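Local coordinates for isocitrate dehydrogenase [NAD] subunit 1 (PDB 3BLX), which forms with subunit 2 the mitochondrial octamer that oxidises isocitrate to 2-oxoglutarate and carbon dioxide, reducing NAD+ in the citric acid cycle, at residues Gly282-Asn287 against Ser333-Phe338. Sequence-based numbering, arbitrary orientation.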
ATOM      1  N   GLY E 282     -38.663 -26.450  18.873  1.00 98.02           N
ATOM      2  CA  GLY E 282     -38.904 -27.871  18.834  1.00 58.20           C
ATOM      3  C   GLY E 282     -37.950 -28.417  17.789  1.00 68.94           C
ATOM      4  O   GLY E 282     -37.283 -27.655  17.093  1.00 87.90           O
ATOM      5  N   GLN E 283     -37.883 -29.735  17.664  1.00 72.20           N
ATOM      6  CA  GLN E 283     -37.043 -30.373  16.651  1.00 58.18           C
ATOM      7  C   GLN E 283     -37.742 -30.441  15.282  1.00 64.65           C
ATOM      8  O   GLN E 283     -38.927 -30.763  15.189  1.00 68.56           O
ATOM      9  CB  GLN E 283     -36.636 -31.779  17.101  1.00 83.77           C
ATOM     10  CG  GLN E 283     -35.778 -31.819  18.352  1.00 86.66           C
ATOM     11  CD  GLN E 283     -34.672 -30.792  18.306  1.00104.53           C
ATOM     12  OE1 GLN E 283     -34.084 -30.541  17.250  1.00104.50           O
ATOM     13  NE2 GLN E 283     -34.387 -30.178  19.453  1.00 90.84           N
ATOM     14  N   ASN E 284     -36.999 -30.125  14.226  1.00 57.70           N
ATOM     15  CA  ASN E 284     -37.491 -30.221  12.859  1.00 43.38           C
ATOM     16  C   ASN E 284     -38.787 -29.491  12.552  1.00 42.88           C
ATOM     17  O   ASN E 284     -39.614 -30.011  11.808  1.00 37.61           O
ATOM     18  CB  ASN E 284     -37.633 -31.683  12.461  1.00 42.19           C
ATOM     19  CG  ASN E 284     -37.495 -31.889  10.968  1.00 65.06           C
ATOM     20  OD1 ASN E 284     -38.219 -32.688  10.359  1.00 43.65           O
ATOM     21  ND2 ASN E 284     -36.552 -31.163  10.363  1.00 68.87           N
ATOM     22  N   VAL E 285     -38.963 -28.285  13.091  1.00 43.84           N
ATOM     23  CA  VAL E 285     -40.204 -27.548  12.855  1.00 44.19           C
ATOM     24  C   VAL E 285     -40.013 -26.199  12.158  1.00 41.08           C
ATOM     25  O   VAL E 285     -40.990 -25.595  11.689  1.00 45.85           O
ATOM     26  CB  VAL E 285     -41.004 -27.326  14.171  1.00 56.73           C
ATOM     27  CG1 VAL E 285     -41.437 -28.639  14.755  1.00 52.17           C
ATOM     28  CG2 VAL E 285     -40.183 -26.563  15.178  1.00 55.36           C
ATOM     29  N   ALA E 286     -38.763 -25.729  12.115  1.00 49.46           N
ATOM     30  CA  ALA E 286     -38.426 -24.377  11.639  1.00 43.98           C
ATOM     31  C   ALA E 286     -38.657 -24.163  10.127  1.00 39.34           C
ATOM     32  O   ALA E 286     -38.509 -25.088   9.348  1.00 40.23           O
ATOM     33  CB  ALA E 286     -37.006 -24.058  12.004  1.00 21.28           C
ATOM     34  N   ASN E 287     -39.042 -22.955   9.724  1.00 31.24           N
ATOM     35  CA  ASN E 287     -39.231 -22.659   8.311  1.00 24.49           C
ATOM     36  C   ASN E 287     -37.904 -22.376   7.625  1.00 28.06           C
ATOM     37  O   ASN E 287     -37.203 -21.444   8.019  1.00 41.27           O
ATOM     38  CB  ASN E 287     -40.163 -21.457   8.140  1.00 23.91           C
ATOM     39  CG  ASN E 287     -40.746 -21.375   6.741  1.00 36.35           C
ATOM     40  OD1 ASN E 287     -40.348 -22.132   5.848  1.00 35.24           O
ATOM     41  ND2 ASN E 287     -41.695 -20.457   6.542  1.00 31.05           N
ATOM     42  N   SER E 333     -46.491 -29.561   8.690  1.00 53.66           N
ATOM     43  CA  SER E 333     -45.369 -30.404   8.305  1.00 44.41           C
ATOM     44  C   SER E 333     -44.042 -29.948   8.906  1.00 44.47           C
ATOM     45  O   SER E 333     -43.869 -28.780   9.263  1.00 44.10           O
ATOM     46  CB  SER E 333     -45.274 -30.440   6.788  1.00 46.61           C
ATOM     47  OG  SER E 333     -46.580 -30.355   6.247  1.00 55.80           O
ATOM     48  N   SER E 334     -43.112 -30.886   9.020  1.00 38.56           N
ATOM     49  CA  SER E 334     -41.761 -30.615   9.514  1.00 54.41           C
ATOM     50  C   SER E 334     -40.897 -29.961   8.433  1.00 59.21           C
ATOM     51  O   SER E 334     -41.275 -29.939   7.257  1.00 43.16           O
ATOM     52  CB  SER E 334     -41.096 -31.925   9.937  1.00 49.84           C
ATOM     53  OG  SER E 334     -40.686 -32.674   8.803  1.00 48.22           O
ATOM     54  N   THR E 335     -39.728 -29.456   8.820  1.00 37.02           N
ATOM     55  CA  THR E 335     -38.890 -28.758   7.852  1.00 52.63           C
ATOM     56  C   THR E 335     -38.461 -29.761   6.789  1.00 40.02           C
ATOM     57  O   THR E 335     -38.426 -29.439   5.619  1.00 37.52           O
ATOM     58  CB  THR E 335     -37.679 -27.960   8.488  1.00 44.77           C
ATOM     59  OG1 THR E 335     -36.433 -28.551   8.122  1.00 57.94           O
ATOM     60  CG2 THR E 335     -37.757 -27.891   9.993  1.00 31.10           C
ATOM     61  N   THR E 336     -38.183 -30.986   7.215  1.00 35.29           N
ATOM     62  CA  THR E 336     -37.859 -32.093   6.322  1.00 39.68           C
ATOM     63  C   THR E 336     -38.956 -32.400   5.289  1.00 52.68           C
ATOM     64  O   THR E 336     -38.667 -32.603   4.108  1.00 38.01           O
ATOM     65  CB  THR E 336     -37.555 -33.356   7.137  1.00 55.17           C
ATOM     66  OG1 THR E 336     -36.160 -33.390   7.423  1.00 44.74           O
ATOM     67  CG2 THR E 336     -37.921 -34.623   6.379  1.00 65.07           C
ATOM     68  N   ASP E 337     -40.213 -32.429   5.731  1.00 48.99           N
ATOM     69  CA  ASP E 337     -41.327 -32.662   4.821  1.00 50.09           C
ATOM     70  C   ASP E 337     -41.347 -31.578   3.757  1.00 45.30           C
ATOM     71  O   ASP E 337     -41.504 -31.844   2.568  1.00 51.27           O
ATOM     72  CB  ASP E 337     -42.669 -32.676   5.570  1.00 67.58           C
ATOM     73  CG  ASP E 337     -42.822 -33.885   6.503  1.00 88.74           C
ATOM     74  OD1 ASP E 337     -42.130 -34.919   6.282  1.00 74.73           O
ATOM     75  OD2 ASP E 337     -43.637 -33.795   7.461  1.00 69.97           O
ATOM     76  N   PHE E 338     -41.188 -30.345   4.204  1.00 46.56           N
ATOM     77  CA  PHE E 338     -41.247 -29.187   3.334  1.00 40.89           C
ATOM     78  C   PHE E 338     -40.126 -29.255   2.305  1.00 42.31           C
ATOM     79  O   PHE E 338     -40.342 -29.014   1.122  1.00 27.64           O
ATOM     80  CB  PHE E 338     -41.157 -27.916   4.188  1.00 40.90           C
ATOM     81  CG  PHE E 338     -41.280 -26.651   3.416  1.00 39.65           C
ATOM     82  CD1 PHE E 338     -42.424 -26.374   2.705  1.00 47.21           C
ATOM     83  CD2 PHE E 338     -40.254 -25.724   3.419  1.00 42.35           C
ATOM     84  CE1 PHE E 338     -42.546 -25.194   1.996  1.00 52.06           C
ATOM     85  CE2 PHE E 338     -40.369 -24.543   2.708  1.00 40.73           C
ATOM     86  CZ  PHE E 338     -41.516 -24.279   1.996  1.00 37.59           C
TER
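N284 meets the start of the C-terminal helix 335-347 with both its backbone and its side chain, at a helix N-terminus closed by a capping box between S334 and D337. The backbone bond is the firmer: T335 N donates to N284 O over 3.0 Å, with an N-H...O angle of 156°. With CG anti to the backbone N (chi1 -153°), the N284 amide reaches across the first residues of the helix, and its OD1 accepts a weak hydrogen bond from S334 OG at 2.9 Å. The same S334 OG accepts from D337 N (3.1 Å), the capping bond proper, while S334 N returns a weak bond to D337 OD2. The close packing is around buried T335, whose methyl CG2 faces the loop backbone from N284 to A286 and whose side chain also touches E31 of helix 27-42. On the solvent side exposed T336 merely brushes the N284 amide with its CB and OG1. The contact thus joins the loop leading into helix 289-302 to the last helix of the isocitrate/isopropylmalate dehydrogenase fold, away from the probable substrate-binding and catalytic residues. On the buried side, N287 hydrogen-bonds T289 OG1 through OD1 and D328 OD1 through ND2, and caps a backbone N at the turn into helix 289-302; the F338 ring plane is turned 79° from the N287 amide plane, with F338 CE2 4.0 Å from N287 OD1.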